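Side-chain contacts in maltose operon transcriptional repressor (Staphylococcus aureus subsp. aureus Mu50, PDB 3HCW), which probably represses transcription of the maltose operon by binding DNA, its C-terminal fragment adopting the periplasmic binding protein-like fold of sugar-responsive regulators: residues 32-35 against 36-40; 170-173 against 174-177; 178-181 against 182-185. All coordinates share one frame; numbering follows the deposited sequence.

Contact 1 of 3, residues 32-35 against 36-40; sequences LGIS and ETCNQ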
loop_
_atom_site.group_PDB
_atom_site.type_symbol
_atom_site.label_atom_id
_atom_site.label_comp_id
_atom_site.label_asym_id
_atom_site.label_seq_id
_atom_site.Cartn_x
_atom_site.Cartn_y
_atom_site.Cartn_z
ATOM N N LEU A 32 10.094 -6.252 -3.227
ATOM C CA LEU A 32 11.139 -5.264 -3.571
ATOM C C LEU A 32 12.534 -5.688 -3.081
ATOM O O LEU A 32 13.525 -5.597 -3.821
ATOM C CB LEU A 32 10.785 -3.875 -3.017
ATOM C CG LEU A 32 11.729 -2.705 -3.326
ATOM C CD1 LEU A 32 11.675 -2.314 -4.795
ATOM C CD2 LEU A 32 11.400 -1.510 -2.464
ATOM N N GLY A 33 12.603 -6.152 -1.835
ATOM C CA GLY A 33 13.831 -6.689 -1.278
ATOM C C GLY A 33 14.375 -7.844 -2.102
ATOM O O GLY A 33 15.560 -7.847 -2.456
ATOM N N ILE A 34 13.516 -8.818 -2.425
ATOM C CA ILE A 34 13.942 -9.949 -3.252
ATOM C C ILE A 34 14.405 -9.512 -4.647
ATOM O O ILE A 34 15.496 -9.875 -5.081
ATOM C CB ILE A 34 12.830 -11.005 -3.422
ATOM C CG1 ILE A 34 12.524 -11.681 -2.092
ATOM C CG2 ILE A 34 13.249 -12.065 -4.481
ATOM C CD1 ILE A 34 11.118 -12.133 -1.954
ATOM N N SER A 35 13.581 -8.710 -5.316
ATOM C CA SER A 35 13.794 -8.391 -6.728
ATOM C C SER A 35 15.047 -7.559 -6.980
ATOM O O SER A 35 15.806 -7.867 -7.886
ATOM C CB SER A 35 12.566 -7.709 -7.333
ATOM O OG SER A 35 12.220 -6.559 -6.592
ATOM N N GLU A 36 15.269 -6.522 -6.173
ATOM C CA GLU A 36 16.443 -5.672 -6.366
ATOM C C GLU A 36 17.754 -6.445 -6.162
ATOM O O GLU A 36 18.708 -6.231 -6.896
ATOM C CB GLU A 36 16.376 -4.391 -5.519
ATOM C CG GLU A 36 16.731 -4.531 -4.043
ATOM C CD GLU A 36 16.109 -3.441 -3.179
ATOM O OE1 GLU A 36 15.711 -3.741 -2.031
ATOM O OE2 GLU A 36 16.009 -2.289 -3.652
ATOM N N THR A 37 17.770 -7.367 -5.201
ATOM C CA THR A 37 18.924 -8.231 -4.943
ATOM C C THR A 37 19.159 -9.181 -6.120
ATOM O O THR A 37 20.263 -9.239 -6.661
ATOM C CB THR A 37 18.735 -9.005 -3.622
ATOM O OG1 THR A 37 18.798 -8.075 -2.535
ATOM C CG2 THR A 37 19.804 -10.115 -3.425
ATOM N N CYS A 38 18.108 -9.896 -6.516
ATOM C CA CYS A 38 18.120 -10.744 -7.704
ATOM C C CYS A 38 18.568 -9.998 -8.968
ATOM O O CYS A 38 19.381 -10.518 -9.731
ATOM C CB CYS A 38 16.738 -11.368 -7.923
ATOM S SG CYS A 38 16.332 -12.667 -6.737
ATOM N N ASN A 39 18.055 -8.781 -9.164
ATOM C CA ASN A 39 18.360 -7.982 -10.358
ATOM C C ASN A 39 19.787 -7.420 -10.370
ATOM O O ASN A 39 20.292 -7.021 -11.424
ATOM C CB ASN A 39 17.355 -6.830 -10.553
ATOM C CG ASN A 39 15.925 -7.305 -10.856
ATOM O OD1 ASN A 39 14.995 -6.504 -10.813
ATOM N ND2 ASN A 39 15.745 -8.594 -11.145
ATOM N N GLN A 40 20.436 -7.396 -9.208
ATOM C CA GLN A 40 21.824 -6.945 -9.122
ATOM C C GLN A 40 22.806 -8.071 -9.449
ATOM O O GLN A 40 24.017 -7.846 -9.501
ATOM C CB GLN A 40 22.126 -6.368 -7.735
ATOM C CG GLN A 40 21.659 -4.937 -7.527
ATOM C CD GLN A 40 21.291 -4.641 -6.075
ATOM O OE1 GLN A 40 21.716 -5.343 -5.155
ATOM N NE2 GLN A 40 20.484 -3.603 -5.870
#
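Ser35 O receives the backbone N of Asn39 at 2.7 Å, the shortest of the three main-chain bonds that link 32-35 to 36-40. The carboxamide of Asn39 crowds the same oxygen, with CG 3.0 Å from Ser35 O, but this is contact without bonding; ND2 is spent on Tyr43 O, beyond the helix. One residue earlier, Ile34 O takes an almost straight bond from Cys38 N (3.0 Å), and Leu32 O, two residues before that, takes one from Glu36 N. The hydroxyl of Thr37 adds a weak bond to the backbone, OG1 lying 3.2 Å from Gly33 O.

Helix 25-39 joins parallel neighbours 9-13 and 44-47 as a beta-alpha-beta crossover of the periplasmic binding protein-like fold.

Glu36 CG sits between the backbone N and the carbonyl carbon (chi1 79°), which folds the chain back over the preceding turn: CG comes to 3.4 Å from Leu32 O, and OE1 rests 3.6 Å from Gly33 CA. Two residues of helix 247-263 hold the carboxylate, OE2 by a salt bridge to Arg248 and OE1 by a hydrogen bond from Gln252. That pairing probably compensates for the neighbouring carbonyl oxygen of Leu32.

The sheet-facing side of the helix is largely apolar. There Ile34 CG2, anti to the backbone N, meets Cys38 SG at 3.9 Å. Ile34 continues onto Leu12 and Cys38 onto Ile10 and Thr45. Leu32 reaches Arg22 of the second subunit, while Thr37 packs on Ser256 and Leu259 of helix 247-263.

Contact 2 of 3, residues 170-173 against 174-177; sequences SNER and EVIL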
loop_
_atom_site.group_PDB
_atom_site.type_symbol
_atom_site.label_atom_id
_atom_site.label_comp_id
_atom_site.label_asym_id
_atom_site.label_seq_id
_atom_site.Cartn_x
_atom_site.Cartn_y
_atom_site.Cartn_z
ATOM N N SER A 170 -12.565 -12.442 10.398
ATOM C CA SER A 170 -12.293 -12.089 9.008
ATOM C C SER A 170 -12.212 -10.563 8.921
ATOM O O SER A 170 -12.697 -9.863 9.811
ATOM C CB SER A 170 -13.417 -12.592 8.112
ATOM O OG SER A 170 -14.650 -12.007 8.505
ATOM N N ASN A 171 -11.635 -10.056 7.836
ATOM C CA ASN A 171 -11.559 -8.608 7.570
ATOM C C ASN A 171 -12.882 -7.879 7.239
ATOM O O ASN A 171 -12.863 -6.685 6.925
ATOM C CB ASN A 171 -10.530 -8.335 6.458
ATOM C CG ASN A 171 -10.915 -8.972 5.110
ATOM O OD1 ASN A 171 -11.879 -9.744 5.012
ATOM N ND2 ASN A 171 -10.146 -8.647 4.065
ATOM N N GLU A 172 -14.010 -8.589 7.289
ATOM C CA GLU A 172 -15.315 -8.015 6.935
ATOM C C GLU A 172 -15.784 -6.996 7.973
ATOM O O GLU A 172 -15.845 -7.302 9.166
ATOM C CB GLU A 172 -16.379 -9.106 6.769
ATOM C CG GLU A 172 -15.976 -10.285 5.875
ATOM C CD GLU A 172 -16.882 -11.511 6.048
ATOM O OE1 GLU A 172 -18.109 -11.397 5.815
ATOM O OE2 GLU A 172 -16.361 -12.594 6.405
ATOM N N ARG A 173 -16.099 -5.793 7.492
ATOM C CA ARG A 173 -16.646 -4.687 8.283
ATOM C C ARG A 173 -17.723 -5.118 9.271
ATOM O O ARG A 173 -17.598 -4.873 10.470
ATOM C CB ARG A 173 -17.253 -3.651 7.339
ATOM C CG ARG A 173 -17.907 -2.473 8.026
ATOM C CD ARG A 173 -17.145 -1.248 7.698
ATOM N NE ARG A 173 -17.356 -0.170 8.649
ATOM C CZ ARG A 173 -16.397 0.685 8.985
ATOM N NH1 ARG A 173 -15.186 0.550 8.452
ATOM N NH2 ARG A 173 -16.639 1.659 9.845
ATOM N N GLU A 174 -18.770 -5.755 8.747
ATOM C CA GLU A 174 -19.883 -6.276 9.541
ATOM C C GLU A 174 -19.399 -7.187 10.668
ATOM O O GLU A 174 -19.840 -7.053 11.816
ATOM C CB GLU A 174 -20.876 -7.021 8.638
ATOM C CG GLU A 174 -22.133 -7.541 9.347
ATOM C CD GLU A 174 -22.831 -8.664 8.581
ATOM O OE1 GLU A 174 -23.363 -8.395 7.478
ATOM O OE2 GLU A 174 -22.851 -9.812 9.083
ATOM N N VAL A 175 -18.474 -8.087 10.341
ATOM C CA VAL A 175 -17.972 -9.068 11.307
ATOM C C VAL A 175 -17.160 -8.412 12.424
ATOM O O VAL A 175 -17.395 -8.712 13.599
ATOM C CB VAL A 175 -17.185 -10.214 10.620
ATOM C CG1 VAL A 175 -16.797 -11.280 11.629
ATOM C CG2 VAL A 175 -18.031 -10.852 9.536
ATOM N N ILE A 176 -16.235 -7.517 12.059
ATOM C CA ILE A 176 -15.444 -6.746 13.028
ATOM C C ILE A 176 -16.370 -5.921 13.923
ATOM O O ILE A 176 -16.237 -5.952 15.153
ATOM C CB ILE A 176 -14.428 -5.757 12.359
ATOM C CG1 ILE A 176 -13.556 -6.432 11.282
ATOM C CG2 ILE A 176 -13.590 -5.036 13.424
ATOM C CD1 ILE A 176 -12.373 -7.196 11.776
ATOM N N LEU A 177 -17.306 -5.203 13.292
ATOM C CA LEU A 177 -18.306 -4.390 13.989
ATOM C C LEU A 177 -19.043 -5.163 15.070
ATOM O O LEU A 177 -19.203 -4.654 16.178
ATOM C CB LEU A 177 -19.314 -3.755 13.006
ATOM C CG LEU A 177 -20.491 -2.915 13.547
ATOM C CD1 LEU A 177 -20.052 -1.734 14.449
ATOM C CD2 LEU A 177 -21.379 -2.411 12.404
#
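The carboxylate of Glu172 carries Val175 on one face: CG2 of Val175 sits squarely over it, 3.7 Å from Glu172 CD and little farther from either oxygen. Ser170 approaches from the same side of the plane. Its OG donates to Glu172 OE2 over 2.8 Å, coming in from above, 43° out of the carboxylate plane, and it also lies 3.7 Å from Val175 CG2. The methyl and the hydroxyl therefore share one face, and together they probably limit how the carboxylate can turn. Glu172 CB touches the same methyl, so the acid chain meets Val175 at its root and at its carboxylate, crossing it at a slant.

The second flat group, the guanidinium of Arg173, turns the other way. CG is anti to the backbone N and the chain bends at chi2 (115°), sending NH2 to a salt bridge with Glu213 and NH1 to Ser209 OG, both on helix 201-213. Arg173 also packs on Pro239 of the second subunit, and Asn171 on Tyr231 of that same subunit.

Glu172 holds the N-cap position of helix 173-187, and the turn begins with two regular bonds: Ile176 N to Glu172 O and Leu177 N to Arg173 O, each 2.9 Å and nearly straight. Because its carboxylate sits at the start of a helix, the helix dipole would be expected to favour its negative charge, whereas Glu174 is a like charge 6.0 Å away, measured from Glu172 OE1 to Glu174 OE2. Ile176 reaches back to the loop, its CD1 3.3 Å from Ser170 O.

On the sheet side, Val175 and Ile176 pack on Thr169 at the end of strand 163-169, and Ile176 also packs against Ile207 and Val210 of helix 201-213.

Contact 3 of 3, residues 178-181 against 182-185; sequences NYMQ and NLHT
Asn182 grips Asn178 twice, one turn back along helix 173-187. This helix leads from edge strand 163-169 across 133-139 to strand 194-198, a beta-alpha-beta connection of the periplasmic binding protein-like fold. Asn178 O takes the backbone N of Asn182 and its side-chain ND2, both at 3.2 Å and both fairly straight, and the two donors arrive from opposite faces of the carbonyl plane. The unusual first torsion of Asn182, -96°, swings the amide round to make the second bond, with Asn178 O lying close to the Asn182 amide plane. The two asparagine side chains run alongside each other with their amide planes turned 74° apart; Asn178 OD1 and Asn182 ND2 stay 4.0 Å from one another.

At Leu183 the bonding shortens to three residues: its N donates to Met180 O at 3.1 Å, bent and from well above the carbonyl plane, as in a 3-10 turn. Its side chain turns inward, where CD1 meets Met180 CE at 3.8 Å. Bends at chi2 and chi3 of Met180 bring that terminal methyl to Leu183, the two side chains crossing at a slant. Leu183 packs on Ile135, Gln165 and Ile167 of the sheet, and Met180 both on Ile137 of the sheet and on Val210 and Leu211 of helix 201-213.

His184 repeats the short step, N to Gln181 O at 3.2 Å, again from high above the carbonyl plane. With CG anti to the backbone N the ring leads away from 178-181, and the side chain packs on Ile216, while CB stays behind, 3.2 Å from Gln181 O.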
loop_
_atom_site.group_PDB
_atom_site.type_symbol
_atom_site.label_atom_id
_atom_site.label_comp_id
_atom_site.label_asym_id
_atom_site.label_seq_id
_atom_site.Cartn_x
_atom_site.Cartn_y
_atom_site.Cartn_z
ATOM N N ASN A 178 -19.463 -6.388 14.758
ATOM C CA ASN A 178 -20.181 -7.218 15.725
ATOM C C ASN A 178 -19.318 -7.564 16.938
ATOM O O ASN A 178 -19.788 -7.501 18.075
ATOM C CB ASN A 178 -20.713 -8.491 15.061
ATOM C CG ASN A 178 -21.315 -9.458 16.061
ATOM O OD1 ASN A 178 -22.396 -9.215 16.601
ATOM N ND2 ASN A 178 -20.610 -10.552 16.327
ATOM N N TYR A 179 -18.056 -7.917 16.684
ATOM C CA TYR A 179 -17.104 -8.204 17.754
ATOM C C TYR A 179 -16.829 -6.986 18.643
ATOM O O TYR A 179 -16.749 -7.128 19.856
ATOM C CB TYR A 179 -15.786 -8.758 17.198
ATOM C CG TYR A 179 -15.850 -10.192 16.736
ATOM C CD1 TYR A 179 -16.285 -11.210 17.592
ATOM C CD2 TYR A 179 -15.462 -10.541 15.449
ATOM C CE1 TYR A 179 -16.347 -12.532 17.161
ATOM C CE2 TYR A 179 -15.510 -11.862 15.013
ATOM C CZ TYR A 179 -15.956 -12.848 15.869
ATOM O OH TYR A 179 -16.004 -14.153 15.428
ATOM N N MET A 180 -16.688 -5.802 18.046
ATOM C CA MET A 180 -16.424 -4.599 18.834
ATOM C C MET A 180 -17.675 -4.074 19.529
ATOM O O MET A 180 -17.565 -3.481 20.595
ATOM C CB MET A 180 -15.736 -3.489 18.011
ATOM C CG MET A 180 -14.302 -3.790 17.511
ATOM S SD MET A 180 -13.084 -4.157 18.793
ATOM C CE MET A 180 -13.018 -5.951 18.724
ATOM N N GLN A 181 -18.853 -4.296 18.935
ATOM C CA GLN A 181 -20.143 -3.998 19.595
ATOM C C GLN A 181 -20.292 -4.737 20.918
ATOM O O GLN A 181 -20.694 -4.141 21.925
ATOM C CB GLN A 181 -21.332 -4.333 18.691
ATOM C CG GLN A 181 -21.767 -3.193 17.787
ATOM C CD GLN A 181 -22.747 -3.623 16.703
ATOM O OE1 GLN A 181 -23.053 -4.817 16.546
ATOM N NE2 GLN A 181 -23.250 -2.643 15.946
ATOM N N ASN A 182 -19.952 -6.027 20.909
ATOM C CA ASN A 182 -19.895 -6.849 22.123
ATOM C C ASN A 182 -19.021 -6.303 23.249
ATOM O O ASN A 182 -19.306 -6.542 24.423
ATOM C CB ASN A 182 -19.407 -8.250 21.775
ATOM C CG ASN A 182 -20.536 -9.218 21.566
ATOM O OD1 ASN A 182 -20.871 -9.985 22.464
ATOM N ND2 ASN A 182 -21.145 -9.183 20.384
ATOM N N LEU A 183 -17.960 -5.578 22.889
ATOM C CA LEU A 183 -16.980 -5.097 23.859
ATOM C C LEU A 183 -17.197 -3.639 24.212
ATOM O O LEU A 183 -16.564 -3.124 25.124
ATOM C CB LEU A 183 -15.561 -5.280 23.308
ATOM C CG LEU A 183 -15.042 -6.710 23.143
ATOM C CD1 LEU A 183 -13.698 -6.715 22.422
ATOM C CD2 LEU A 183 -14.950 -7.418 24.492
ATOM N N HIS A 184 -18.112 -2.999 23.492
ATOM C CA HIS A 184 -18.326 -1.551 23.533
ATOM C C HIS A 184 -18.457 -0.962 24.944
ATOM O O HIS A 184 -17.775 0.017 25.263
ATOM C CB HIS A 184 -19.534 -1.201 22.654
ATOM C CG HIS A 184 -19.780 0.266 22.494
ATOM N ND1 HIS A 184 -21.038 0.779 22.275
ATOM C CD2 HIS A 184 -18.939 1.327 22.523
ATOM C CE1 HIS A 184 -20.963 2.092 22.170
ATOM N NE2 HIS A 184 -19.701 2.449 22.315
ATOM N N THR A 185 -19.303 -1.577 25.779
ATOM C CA THR A 185 -19.522 -1.131 27.157
ATOM C C THR A 185 -18.264 -1.221 28.028
ATOM O O THR A 185 -17.971 -0.291 28.775
ATOM C CB THR A 185 -20.720 -1.873 27.839
ATOM O OG1 THR A 185 -21.873 -1.810 26.992
ATOM C CG2 THR A 185 -21.068 -1.234 29.186
#

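In the fold
Contacts 2 and 3 share helix 173-187, their centres 12 Å apart, whereas contact 1 belongs to helix 25-39 on the opposite side of the chain's centre, with nearest atoms about 22 Å from contact 2. Contact 1 is the most buried of the three, though still only partly buried: its acid is paired with helix 247-263. In the two surface contacts some polar groups bond locally, a serine to a carboxylate and an asparagine to the backbone, although Arg173 of contact 2 also reaches helix 201-213. Contacts 2 and 3 both set apolar side chains on strand 163-169 and helix 201-213. Contacts 1 and 2 also reach the second subunit, which does not touch contact 3.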